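Pre-crRNA processing endonuclease (Streptococcus mutans, PDB 4R0J) probably processes precursor CRISPR RNA as a subtype I-C Cas5 endonuclease in bacterial antiviral defence. Local coordinates at residues 130-135 and 150-155; 11-16 and 101-106; 65-70 and 159-164; 42-47 and 59-64. All blocks are in the same frame, centred on the assembly; numbering follows the deposited sequence.

Interaction 1 of 4, residues 130-135 and 150-155; sequences SIRKGG and VDEISQ
E152 CG stands anti to the backbone N (chi1 -169°), which carries the glutamate from the strand up to R132, whose own CG lies anti to its carbonyl carbon and whose chain runs straight from CG to NE. The two meet where helix 120-132, the second helix of a ferredoxin-like core as in RAMP-type Cas5 proteins, closes in a Schellman motif, with G134 at positive phi, against strand 147-152, the fourth strand of that core. In the conformer described, R132 NE donates to E152 OE1 at 2.9 Å, with 156° at the hydrogen, in a salt bridge, and E128 pairs with NH1. OE1 lies in the guanidinium plane and accepts the hydrogen bond on its syn side, with the donor somewhat out of the carboxylate plane; the two planes are almost perpendicular, at 88°. Below the ion pair, I131 turns its CG2 branch onto the aliphatic part of the glutamate, 3.5 Å from E152 CB, the two side chains crossing at about a right angle. V150 CG1 packs more loosely on that same methyl. Two waters join the backbones further, one taking the N-H of E152 and donating to R132 O, the other linking V150 N to G134 O. The turn itself comes close to the strand through a glycine: G134 CA sits 3.2 Å from V150 O, in a CA-H...O contact.

Interaction 2 of 4, residues 11-16 and 101-106; sequences FYARIR and VKFHFI
F11 and F103, an antiparallel hydrogen-bonded pair, make the tight part of this contact between the two central strands, the first and third, of the ferredoxin-like sheet. F11 N to F103 O is short and nearly straight, 2.7 Å and 175° at the hydrogen; this pair and A13 with V101 each make two N-H...O bonds. On the face that carries these four residues, F11 CB lies over the F103 ring, 3.8 Å from its centroid in a CH-pi contact. The F103 chi1 of 68° sets CG between the backbone N and the carbonyl carbon and brings the ring back over the neighbouring strand. The two rings barely overlap. F11 CE2 also reaches F105 CE2 at 3.8 Å, and A13 CB comes to the edge of the F103 ring. On the other face Y12 and K102, a non-hydrogen-bonded pair, run side by side, with Y12 CE2 3.7 Å from K102 CG. The solvent side is the lysine end, where a water bridges NZ of the partly exposed K102 and Y12 OH. Strand 147-152 flanks 11-17 and strand 57-66 flanks 97-107, while M127 and I131 of helix 120-132 and I48 of helix 41-51 pack over the phenylalanine face.

Interaction 3 of 4, residues 65-70 and 159-164; sequences KVVNQI and ETIPSY
E159 meets K65 through its backbone: K65 NZ comes within 3.6 Å of E159 CA, and the ammonium is hydrogen-bonded to Y158 O and makes a cation-pi contact with the Y158 ring. Once the chain leaves the helix at I161, the side chain of this residue turns toward V67, its CG2 meeting V67 CG2 at 4.3 Å. P162 contributes its carbonyl, with O 3.6 Å from V67 CG1. S163 then reaches back: with OG anti to the backbone N (chi1 165°), the hydroxyl donates to V66 O at 2.7 Å and also accepts from Y165 N. The next residue adds a backbone bond, Y164 N to V67 O, 2.9 Å and almost straight at 177°. Y164 ends the run with its ring against Q69, whose CB lies 3.6 Å from the ring centroid, over one face, in a CH-pi contact. The two side chains point the same way, and the Q69 amide is stacked on the ring with 30° between their planes. This surface contact joins the loop after helix 155-160 to the end of strand 57-66 and the loop that follows it, where V67 packs on E98 and L100 of the neighbouring strand 97-107.

Interaction 4 of 4, residues 42-47 and 59-64; sequences QALQGI and NVITEV
Q45 bridges helix and strand with both ends of its amide, an unusual polar link in an otherwise apolar seam between helix 41-51 and strand 57-66, the first helix and second strand of the ferredoxin-like fold. The short segments run at 127° to each other, with axes 8.8 Å apart. Q45 CG is anti to the backbone N, and a bend at chi2 (78°) swings the amide down to the strand. NE2 donates to N59 O at 2.9 Å along an almost perfectly straight line, 178° at the hydrogen. The acceptor lies in the plane of the glutamine amide, yet the donor approaches from above the N59 carbonyl plane. On the other side of the amide, OE1 accepts a hydrogen bond from a water that in turn accepts the backbone N-H of I61, so direct and water-mediated bonds together fix the amide's rotation. N59 is itself held by its side chain: ND2 is bonded to D49 OD1 and Y52 O. The apolar part rests on L44, whose CD1 reaches V64 CB at 3.9 Å, the side chains crossing at about a right angle, and meets I61 CG2 a little farther off. Between these residues T62 and E63 both face K102 in a classic beta bulge of the strand. The other branch of the isoleucine ends against the glutamine, with I61 CD1 3.6 Å from Q45 OE1.

How the interactions relate
From the N terminus, strand 11-17 comes first, but segment 101-106 follows segment 11-16 only 85 residues later, so interaction 2 closes a long loop. Inside that loop lies interaction 4, which joins helix 41-51 to strand 57-66. The same strand then runs on to open interaction 3, which crosses interaction 2 and closes at the end of helix 155-160. Interaction 1, between helix 120-132 and strand 147-152, is nested in the loop of interaction 3 and begins after interaction 2 is complete. Strands 147-152, 11-17, 97-107 and 57-66 lie side by side: D151 to R14 links interactions 1 and 2, and V60 to H104 links 2 and 4.

Interaction 1 of 4, residues 130-135 and 150-155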
loop_
_atom_site.group_PDB
_atom_site.type_symbol
_atom_site.label_atom_id
_atom_site.label_comp_id
_atom_site.label_asym_id
_atom_site.label_seq_id
_atom_site.Cartn_x
_atom_site.Cartn_y
_atom_site.Cartn_z
ATOM N N SER A 130 -2.468 11.414 -12.246
ATOM C CA SER A 130 -3.407 10.821 -11.297
ATOM C C SER A 130 -3.011 11.018 -9.835
ATOM O O SER A 130 -3.862 11.321 -9.000
ATOM C CB SER A 130 -3.593 9.337 -11.603
ATOM O OG SER A 130 -4.155 9.178 -12.894
ATOM N N ILE A 131 -1.730 10.837 -9.517
ATOM C CA ILE A 131 -1.265 11.111 -8.170
ATOM C C ILE A 131 -1.436 12.596 -7.873
ATOM O O ILE A 131 -1.891 12.978 -6.794
ATOM C CB ILE A 131 0.216 10.735 -7.976
ATOM C CG1 ILE A 131 0.468 9.274 -8.369
ATOM C CG2 ILE A 131 0.659 11.015 -6.534
ATOM C CD1 ILE A 131 1.965 8.939 -8.451
ATOM N N ARG A 132 -1.069 13.427 -8.842
ATOM C CA ARG A 132 -1.111 14.874 -8.662
ATOM C C ARG A 132 -2.505 15.395 -8.318
ATOM O O ARG A 132 -2.648 16.299 -7.491
ATOM C CB ARG A 132 -0.550 15.585 -9.897
ATOM C CG ARG A 132 0.961 15.453 -10.028
ATOM C CD ARG A 132 1.486 16.050 -11.323
ATOM N NE ARG A 132 2.943 16.145 -11.315
ATOM C CZ ARG A 132 3.668 16.606 -12.328
ATOM N NH1 ARG A 132 3.069 17.008 -13.442
ATOM N NH2 ARG A 132 4.990 16.661 -12.230
ATOM N N LYS A 133 -3.531 14.821 -8.942
ATOM C CA LYS A 133 -4.892 15.302 -8.723
ATOM C C LYS A 133 -5.591 14.623 -7.551
ATOM O O LYS A 133 -6.746 14.920 -7.255
ATOM C CB LYS A 133 -5.733 15.190 -9.999
ATOM C CG LYS A 133 -6.147 13.783 -10.390
ATOM C CD LYS A 133 -6.993 13.842 -11.670
ATOM C CE LYS A 133 -7.472 12.476 -12.137
ATOM N NZ LYS A 133 -8.277 12.599 -13.395
ATOM N N GLY A 134 -4.885 13.718 -6.883
ATOM C CA GLY A 134 -5.420 13.079 -5.701
ATOM C C GLY A 134 -6.070 11.741 -6.003
ATOM O O GLY A 134 -6.753 11.177 -5.158
ATOM N N GLY A 135 -5.851 11.230 -7.208
ATOM C CA GLY A 135 -6.365 9.920 -7.570
ATOM C C GLY A 135 -7.591 9.966 -8.457
ATOM O O GLY A 135 -8.418 10.876 -8.366
ATOM N N VAL A 150 -4.698 11.842 -1.062
ATOM C CA VAL A 150 -3.449 11.534 -1.745
ATOM C C VAL A 150 -2.894 12.779 -2.400
ATOM O O VAL A 150 -3.634 13.531 -3.036
ATOM C CB VAL A 150 -3.675 10.484 -2.858
ATOM C CG1 VAL A 150 -2.508 10.473 -3.835
ATOM C CG2 VAL A 150 -3.911 9.108 -2.265
ATOM N N ASP A 151 -1.596 13.014 -2.245
ATOM C CA ASP A 151 -0.927 14.018 -3.064
ATOM C C ASP A 151 0.464 13.538 -3.488
ATOM O O ASP A 151 0.995 12.583 -2.918
ATOM C CB ASP A 151 -0.905 15.399 -2.386
ATOM C CG ASP A 151 0.028 15.466 -1.188
ATOM O OD1 ASP A 151 -0.046 14.581 -0.310
ATOM O OD2 ASP A 151 0.825 16.430 -1.118
ATOM N N GLU A 152 1.026 14.153 -4.522
ATOM C CA GLU A 152 2.323 13.709 -5.018
ATOM C C GLU A 152 3.447 14.376 -4.244
ATOM O O GLU A 152 3.376 15.561 -3.921
ATOM C CB GLU A 152 2.485 13.979 -6.522
ATOM C CG GLU A 152 3.720 13.289 -7.124
ATOM C CD GLU A 152 3.858 13.478 -8.633
ATOM O OE1 GLU A 152 3.904 14.643 -9.087
ATOM O OE2 GLU A 152 3.932 12.458 -9.363
ATOM N N ILE A 153 4.476 13.599 -3.930
ATOM C CA ILE A 153 5.695 14.162 -3.366
ATOM C C ILE A 153 6.872 13.798 -4.257
ATOM O O ILE A 153 6.787 12.876 -5.062
ATOM C CB ILE A 153 5.959 13.648 -1.950
ATOM C CG1 ILE A 153 5.969 12.120 -1.933
ATOM C CG2 ILE A 153 4.914 14.185 -0.987
ATOM C CD1 ILE A 153 6.455 11.530 -0.620
ATOM N N SER A 154 7.968 14.531 -4.105
ATOM C CA SER A 154 9.183 14.270 -4.864
ATOM C C SER A 154 10.003 13.196 -4.160
ATOM O O SER A 154 9.768 12.901 -2.991
ATOM C CB SER A 154 10.016 15.541 -4.969
ATOM O OG SER A 154 10.563 15.878 -3.708
ATOM N N GLN A 155 10.962 12.615 -4.871
ATOM C CA GLN A 155 11.869 11.655 -4.255
ATOM C C GLN A 155 12.604 12.314 -3.091
ATOM O O GLN A 155 12.831 11.694 -2.059
ATOM C CB GLN A 155 12.885 11.144 -5.276
ATOM C CG GLN A 155 13.831 10.102 -4.709
ATOM C CD GLN A 155 14.912 9.705 -5.693
ATOM O OE1 GLN A 155 14.854 10.057 -6.870
ATOM N NE2 GLN A 155 15.909 8.971 -5.211
HETATM O O HOH W 1 -0.356 16.582 -5.617
HETATM O O HOH W 2 -7.066 12.079 -2.627
#

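Interaction 2 of 4, residues 11-16 and 101-106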
loop_
_atom_site.group_PDB
_atom_site.type_symbol
_atom_site.label_atom_id
_atom_site.label_comp_id
_atom_site.label_asym_id
_atom_site.label_seq_id
_atom_site.Cartn_x
_atom_site.Cartn_y
_atom_site.Cartn_z
ATOM N N PHE A 11 7.459 6.204 -8.423
ATOM C CA PHE A 11 6.514 7.249 -8.089
ATOM C C PHE A 11 6.438 7.357 -6.585
ATOM O O PHE A 11 6.635 6.367 -5.871
ATOM C CB PHE A 11 5.126 6.907 -8.625
ATOM C CG PHE A 11 5.030 6.971 -10.117
ATOM C CD1 PHE A 11 4.845 8.182 -10.759
ATOM C CD2 PHE A 11 5.131 5.820 -10.882
ATOM C CE1 PHE A 11 4.755 8.246 -12.148
ATOM C CE2 PHE A 11 5.035 5.876 -12.267
ATOM C CZ PHE A 11 4.855 7.092 -12.900
ATOM N N TYR A 12 6.121 8.554 -6.110
ATOM C CA TYR A 12 6.001 8.788 -4.678
ATOM C C TYR A 12 4.702 9.504 -4.352
ATOM O O TYR A 12 4.404 10.560 -4.915
ATOM C CB TYR A 12 7.191 9.609 -4.175
ATOM C CG TYR A 12 8.534 9.015 -4.543
ATOM C CD1 TYR A 12 9.119 9.291 -5.768
ATOM C CD2 TYR A 12 9.209 8.168 -3.670
ATOM C CE1 TYR A 12 10.337 8.751 -6.118
ATOM C CE2 TYR A 12 10.439 7.621 -4.013
ATOM C CZ TYR A 12 10.990 7.913 -5.240
ATOM O OH TYR A 12 12.197 7.383 -5.611
ATOM N N ALA A 13 3.958 8.939 -3.412
ATOM C CA ALA A 13 2.676 9.488 -2.998
ATOM C C ALA A 13 2.626 9.646 -1.492
ATOM O O ALA A 13 3.130 8.803 -0.749
ATOM C CB ALA A 13 1.548 8.588 -3.456
ATOM N N ARG A 14 2.017 10.736 -1.051
ATOM C CA ARG A 14 1.705 10.917 0.360
ATOM C C ARG A 14 0.208 10.667 0.586
ATOM O O ARG A 14 -0.638 11.226 -0.112
ATOM C CB ARG A 14 2.116 12.314 0.824
ATOM C CG ARG A 14 1.658 12.640 2.230
ATOM C CD ARG A 14 2.246 13.939 2.722
ATOM N NE ARG A 14 2.017 15.028 1.786
ATOM C CZ ARG A 14 2.793 16.104 1.693
ATOM N NH1 ARG A 14 3.855 16.233 2.484
ATOM N NH2 ARG A 14 2.512 17.053 0.807
ATOM N N ILE A 15 -0.105 9.809 1.556
ATOM C CA ILE A 15 -1.486 9.450 1.885
ATOM C C ILE A 15 -1.769 9.878 3.308
ATOM O O ILE A 15 -1.021 9.514 4.219
ATOM C CB ILE A 15 -1.680 7.907 1.857
ATOM C CG1 ILE A 15 -0.980 7.267 0.649
ATOM C CG2 ILE A 15 -3.154 7.550 1.970
ATOM C CD1 ILE A 15 -1.467 7.753 -0.670
ATOM N N ARG A 16 -2.836 10.650 3.506
ATOM C CA ARG A 16 -3.221 11.092 4.844
ATOM C C ARG A 16 -4.663 10.706 5.147
ATOM O O ARG A 16 -5.508 10.663 4.247
ATOM C CB ARG A 16 -3.072 12.609 4.971
ATOM C CG ARG A 16 -1.632 13.104 4.998
ATOM C CD ARG A 16 -1.624 14.615 4.787
ATOM N NE ARG A 16 -0.284 15.177 4.912
ATOM C CZ ARG A 16 0.045 16.406 4.531
ATOM N NH1 ARG A 16 -0.872 17.202 3.995
ATOM N NH2 ARG A 16 1.292 16.836 4.676
ATOM N N VAL A 101 4.491 6.564 0.186
ATOM C CA VAL A 101 4.569 5.299 -0.531
ATOM C C VAL A 101 5.450 5.417 -1.765
ATOM O O VAL A 101 5.337 6.371 -2.534
ATOM C CB VAL A 101 3.181 4.797 -0.953
ATOM C CG1 VAL A 101 3.318 3.451 -1.637
ATOM C CG2 VAL A 101 2.285 4.667 0.274
ATOM N N LYS A 102 6.347 4.452 -1.924
ATOM C CA LYS A 102 7.194 4.366 -3.110
ATOM C C LYS A 102 6.746 3.160 -3.926
ATOM O O LYS A 102 6.639 2.040 -3.406
ATOM C CB LYS A 102 8.657 4.225 -2.698
ATOM C CG LYS A 102 9.630 4.010 -3.844
ATOM C CD LYS A 102 11.068 3.837 -3.336
ATOM C CE LYS A 102 12.011 3.463 -4.471
ATOM N NZ LYS A 102 13.406 3.221 -3.971
ATOM N N PHE A 103 6.465 3.387 -5.204
ATOM C CA PHE A 103 5.936 2.324 -6.039
ATOM C C PHE A 103 6.286 2.566 -7.497
ATOM O O PHE A 103 6.747 3.646 -7.879
ATOM C CB PHE A 103 4.413 2.182 -5.860
ATOM C CG PHE A 103 3.622 3.339 -6.398
ATOM C CD1 PHE A 103 3.487 4.510 -5.668
ATOM C CD2 PHE A 103 3.008 3.251 -7.643
ATOM C CE1 PHE A 103 2.750 5.577 -6.171
ATOM C CE2 PHE A 103 2.271 4.315 -8.150
ATOM C CZ PHE A 103 2.139 5.472 -7.412
ATOM N N HIS A 104 6.065 1.543 -8.308
ATOM C CA HIS A 104 6.293 1.648 -9.738
ATOM C C HIS A 104 5.324 0.681 -10.370
ATOM O O HIS A 104 4.633 -0.048 -9.662
ATOM C CB HIS A 104 7.732 1.265 -10.095
ATOM C CG HIS A 104 8.082 -0.161 -9.787
ATOM N ND1 HIS A 104 8.611 -0.556 -8.574
ATOM C CD2 HIS A 104 7.992 -1.284 -10.543
ATOM C CE1 HIS A 104 8.826 -1.862 -8.595
ATOM N NE2 HIS A 104 8.462 -2.327 -9.779
ATOM N N PHE A 105 5.255 0.683 -11.697
ATOM C CA PHE A 105 4.470 -0.346 -12.367
ATOM C C PHE A 105 5.283 -1.098 -13.411
ATOM O O PHE A 105 6.330 -0.628 -13.873
ATOM C CB PHE A 105 3.136 0.179 -12.939
ATOM C CG PHE A 105 3.267 1.257 -13.988
ATOM C CD1 PHE A 105 3.487 0.936 -15.331
ATOM C CD2 PHE A 105 3.084 2.592 -13.653
ATOM C CE1 PHE A 105 3.572 1.931 -16.306
ATOM C CE2 PHE A 105 3.157 3.587 -14.617
ATOM C CZ PHE A 105 3.396 3.256 -15.953
ATOM N N ILE A 106 4.810 -2.303 -13.717
ATOM C CA ILE A 106 5.414 -3.160 -14.717
ATOM C C ILE A 106 4.258 -3.658 -15.581
ATOM O O ILE A 106 3.100 -3.541 -15.187
ATOM C CB ILE A 106 6.107 -4.367 -14.065
ATOM C CG1 ILE A 106 5.097 -5.193 -13.266
ATOM C CG2 ILE A 106 7.274 -3.906 -13.143
ATOM C CD1 ILE A 106 5.659 -6.512 -12.738
HETATM O O HOH W 3 13.906 6.297 -3.809
#

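Interaction 3 of 4, residues 65-70 and 159-164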
loop_
_atom_site.group_PDB
_atom_site.type_symbol
_atom_site.label_atom_id
_atom_site.label_comp_id
_atom_site.label_asym_id
_atom_site.label_seq_id
_atom_site.Cartn_x
_atom_site.Cartn_y
_atom_site.Cartn_z
ATOM N N LYS A 65 6.703 4.642 4.193
ATOM C CA LYS A 65 7.213 5.284 5.407
ATOM C C LYS A 65 6.022 5.700 6.265
ATOM O O LYS A 65 5.060 6.318 5.772
ATOM C CB LYS A 65 8.116 6.472 5.072
ATOM C CG LYS A 65 9.390 6.061 4.344
ATOM C CD LYS A 65 10.367 7.214 4.206
ATOM C CE LYS A 65 11.625 6.780 3.470
ATOM N NZ LYS A 65 12.541 7.927 3.227
ATOM N N VAL A 66 6.068 5.306 7.538
ATOM C CA VAL A 66 5.040 5.639 8.517
ATOM C C VAL A 66 5.495 6.922 9.193
ATOM O O VAL A 66 6.492 6.931 9.921
ATOM C CB VAL A 66 4.930 4.530 9.550
ATOM C CG1 VAL A 66 3.912 4.877 10.639
ATOM C CG2 VAL A 66 4.587 3.205 8.854
ATOM N N VAL A 67 4.800 8.019 8.916
ATOM C CA VAL A 67 5.290 9.328 9.357
ATOM C C VAL A 67 4.916 9.669 10.793
ATOM O O VAL A 67 5.715 10.246 11.555
ATOM C CB VAL A 67 4.764 10.426 8.431
ATOM C CG1 VAL A 67 5.153 11.805 8.961
ATOM C CG2 VAL A 67 5.299 10.209 7.007
ATOM N N ASN A 68 3.689 9.331 11.162
ATOM C CA ASN A 68 3.150 9.696 12.474
ATOM C C ASN A 68 3.194 8.573 13.488
ATOM O O ASN A 68 3.108 7.404 13.123
ATOM C CB ASN A 68 1.697 10.151 12.343
ATOM C CG ASN A 68 1.557 11.432 11.549
ATOM O OD1 ASN A 68 2.536 12.132 11.307
ATOM N ND2 ASN A 68 0.337 11.740 11.129
ATOM N N GLN A 69 3.288 8.955 14.761
ATOM C CA GLN A 69 3.169 8.017 15.867
ATOM C C GLN A 69 1.894 7.202 15.674
ATOM O O GLN A 69 0.840 7.754 15.367
ATOM C CB GLN A 69 3.089 8.762 17.195
ATOM C CG GLN A 69 2.819 7.827 18.359
ATOM C CD GLN A 69 2.582 8.565 19.655
ATOM O OE1 GLN A 69 2.007 9.651 19.670
ATOM N NE2 GLN A 69 3.027 7.975 20.753
ATOM N N ILE A 70 2.012 5.890 15.843
ATOM C CA ILE A 70 0.874 4.988 15.776
ATOM C C ILE A 70 -0.046 5.265 16.966
ATOM O O ILE A 70 0.383 5.227 18.123
ATOM C CB ILE A 70 1.355 3.528 15.817
ATOM C CG1 ILE A 70 2.151 3.200 14.545
ATOM C CG2 ILE A 70 0.186 2.573 16.008
ATOM C CD1 ILE A 70 2.979 1.938 14.653
ATOM N N GLU A 159 12.464 11.148 0.815
ATOM C CA GLU A 159 13.683 10.866 1.575
ATOM C C GLU A 159 13.878 11.760 2.803
ATOM O O GLU A 159 14.572 11.372 3.740
ATOM C CB GLU A 159 14.916 10.958 0.665
ATOM C CG GLU A 159 14.996 9.852 -0.379
ATOM C CD GLU A 159 16.036 10.120 -1.448
ATOM O OE1 GLU A 159 16.677 11.193 -1.406
ATOM O OE2 GLU A 159 16.207 9.256 -2.337
ATOM N N THR A 160 13.273 12.947 2.811
ATOM C CA THR A 160 13.577 13.927 3.862
ATOM C C THR A 160 12.465 14.201 4.890
ATOM O O THR A 160 12.745 14.652 5.997
ATOM C CB THR A 160 14.059 15.268 3.270
ATOM O OG1 THR A 160 12.978 15.917 2.594
ATOM C CG2 THR A 160 15.210 15.039 2.299
ATOM N N ILE A 161 11.211 13.950 4.530
ATOM C CA ILE A 161 10.114 14.152 5.476
ATOM C C ILE A 161 10.361 13.330 6.745
ATOM O O ILE A 161 10.533 12.112 6.676
ATOM C CB ILE A 161 8.753 13.770 4.855
ATOM C CG1 ILE A 161 8.350 14.814 3.805
ATOM C CG2 ILE A 161 7.689 13.675 5.941
ATOM C CD1 ILE A 161 7.112 14.422 2.973
ATOM N N PRO A 162 10.398 13.997 7.911
ATOM C CA PRO A 162 10.777 13.304 9.147
ATOM C C PRO A 162 9.710 12.333 9.616
ATOM O O PRO A 162 8.530 12.684 9.632
ATOM C CB PRO A 162 10.886 14.439 10.169
ATOM C CG PRO A 162 10.926 15.699 9.378
ATOM C CD PRO A 162 10.155 15.430 8.137
ATOM N N SER A 163 10.128 11.130 9.998
ATOM C CA SER A 163 9.246 10.169 10.646
ATOM C C SER A 163 9.440 10.117 12.170
ATOM O O SER A 163 10.572 10.168 12.682
ATOM C CB SER A 163 9.454 8.770 10.059
ATOM O OG SER A 163 8.868 7.794 10.899
ATOM N N TYR A 164 8.322 10.008 12.880
ATOM C CA TYR A 164 8.327 9.807 14.323
ATOM C C TYR A 164 9.164 8.581 14.713
ATOM O O TYR A 164 9.712 8.516 15.828
ATOM C CB TYR A 164 6.885 9.647 14.816
ATOM C CG TYR A 164 6.764 9.384 16.304
ATOM C CD1 TYR A 164 6.691 10.428 17.208
ATOM C CD2 TYR A 164 6.716 8.077 16.798
ATOM C CE1 TYR A 164 6.573 10.195 18.578
ATOM C CE2 TYR A 164 6.609 7.830 18.163
ATOM C CZ TYR A 164 6.545 8.889 19.047
ATOM O OH TYR A 164 6.426 8.648 20.402
HETATM O O HOH W 4 10.922 10.335 5.066
#

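Interaction 4 of 4, residues 42-47 and 59-64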
loop_
_atom_site.group_PDB
_atom_site.type_symbol
_atom_site.label_atom_id
_atom_site.label_comp_id
_atom_site.label_asym_id
_atom_site.label_seq_id
_atom_site.Cartn_x
_atom_site.Cartn_y
_atom_site.Cartn_z
ATOM N N GLN A 42 -1.559 -5.479 1.067
ATOM C CA GLN A 42 -2.906 -5.497 0.475
ATOM C C GLN A 42 -3.542 -4.107 0.507
ATOM O O GLN A 42 -4.079 -3.629 -0.493
ATOM C CB GLN A 42 -3.824 -6.478 1.197
ATOM C CG GLN A 42 -5.193 -6.587 0.498
ATOM C CD GLN A 42 -6.284 -7.147 1.380
ATOM O OE1 GLN A 42 -6.282 -6.955 2.592
ATOM N NE2 GLN A 42 -7.234 -7.853 0.767
ATOM N N ALA A 43 -3.498 -3.463 1.671
ATOM C CA ALA A 43 -4.114 -2.149 1.824
ATOM C C ALA A 43 -3.462 -1.108 0.934
ATOM O O ALA A 43 -4.155 -0.292 0.317
ATOM C CB ALA A 43 -4.073 -1.696 3.284
ATOM N N LEU A 44 -2.132 -1.119 0.884
ATOM C CA LEU A 44 -1.399 -0.168 0.057
ATOM C C LEU A 44 -1.690 -0.392 -1.421
ATOM O O LEU A 44 -1.827 0.556 -2.179
ATOM C CB LEU A 44 0.093 -0.279 0.308
ATOM C CG LEU A 44 0.421 0.142 1.732
ATOM C CD1 LEU A 44 1.897 -0.088 1.986
ATOM C CD2 LEU A 44 0.058 1.617 1.924
ATOM N N GLN A 45 -1.762 -1.655 -1.814
ATOM C CA GLN A 45 -2.129 -2.008 -3.179
ATOM C C GLN A 45 -3.466 -1.381 -3.537
ATOM O O GLN A 45 -3.641 -0.874 -4.644
ATOM C CB GLN A 45 -2.260 -3.527 -3.322
ATOM C CG GLN A 45 -2.325 -4.001 -4.772
ATOM C CD GLN A 45 -0.958 -4.009 -5.433
ATOM O OE1 GLN A 45 0.025 -4.427 -4.830
ATOM N NE2 GLN A 45 -0.894 -3.550 -6.680
ATOM N N GLY A 46 -4.412 -1.437 -2.603
ATOM C CA GLY A 46 -5.761 -0.946 -2.858
ATOM C C GLY A 46 -5.718 0.558 -3.004
ATOM O O GLY A 46 -6.415 1.135 -3.828
ATOM N N ILE A 47 -4.882 1.202 -2.197
ATOM C CA ILE A 47 -4.739 2.653 -2.287
ATOM C C ILE A 47 -4.128 3.091 -3.616
ATOM O O ILE A 47 -4.656 3.982 -4.295
ATOM C CB ILE A 47 -3.913 3.208 -1.103
ATOM C CG1 ILE A 47 -4.708 3.029 0.193
ATOM C CG2 ILE A 47 -3.606 4.685 -1.331
ATOM C CD1 ILE A 47 -3.869 3.219 1.464
ATOM N N ASN A 59 0.711 -2.475 -10.538
ATOM C CA ASN A 59 1.372 -1.595 -9.588
ATOM C C ASN A 59 2.126 -2.435 -8.574
ATOM O O ASN A 59 1.603 -3.435 -8.078
ATOM C CB ASN A 59 0.359 -0.713 -8.872
ATOM C CG ASN A 59 -0.165 0.385 -9.755
ATOM O OD1 ASN A 59 0.580 0.971 -10.535
ATOM N ND2 ASN A 59 -1.456 0.653 -9.657
ATOM N N VAL A 60 3.356 -2.030 -8.293
ATOM C CA VAL A 60 4.237 -2.766 -7.394
ATOM C C VAL A 60 4.680 -1.807 -6.309
ATOM O O VAL A 60 5.409 -0.864 -6.566
ATOM C CB VAL A 60 5.466 -3.330 -8.134
ATOM C CG1 VAL A 60 6.358 -4.121 -7.173
ATOM C CG2 VAL A 60 5.027 -4.210 -9.306
ATOM N N ILE A 61 4.190 -2.038 -5.098
ATOM C CA ILE A 61 4.529 -1.192 -3.959
ATOM C C ILE A 61 5.801 -1.758 -3.356
ATOM O O ILE A 61 5.850 -2.932 -2.991
ATOM C CB ILE A 61 3.393 -1.208 -2.917
ATOM C CG1 ILE A 61 2.165 -0.438 -3.430
ATOM C CG2 ILE A 61 3.858 -0.597 -1.606
ATOM C CD1 ILE A 61 1.423 -1.098 -4.570
ATOM N N THR A 62 6.844 -0.940 -3.283
ATOM C CA THR A 62 8.123 -1.429 -2.759
ATOM C C THR A 62 8.465 -0.986 -1.331
ATOM O O THR A 62 9.183 -1.705 -0.632
ATOM C CB THR A 62 9.303 -1.109 -3.705
ATOM O OG1 THR A 62 9.458 0.310 -3.827
ATOM C CG2 THR A 62 9.056 -1.717 -5.087
ATOM N N GLU A 63 7.993 0.186 -0.911
ATOM C CA GLU A 63 8.310 0.692 0.441
ATOM C C GLU A 63 7.247 1.675 0.920
ATOM O O GLU A 63 6.646 2.391 0.118
ATOM C CB GLU A 63 9.691 1.369 0.470
ATOM C CG GLU A 63 10.267 1.626 1.874
ATOM C CD GLU A 63 11.642 2.282 1.842
ATOM O OE1 GLU A 63 11.782 3.361 1.227
ATOM O OE2 GLU A 63 12.586 1.714 2.433
ATOM N N VAL A 64 7.006 1.703 2.225
ATOM C CA VAL A 64 6.150 2.727 2.803
ATOM C C VAL A 64 6.860 3.336 4.011
ATOM O O VAL A 64 7.581 2.642 4.731
ATOM C CB VAL A 64 4.751 2.187 3.215
ATOM C CG1 VAL A 64 4.856 1.109 4.301
ATOM C CG2 VAL A 64 3.853 3.327 3.689
HETATM O O HOH W 5 2.658 -4.539 -4.733
#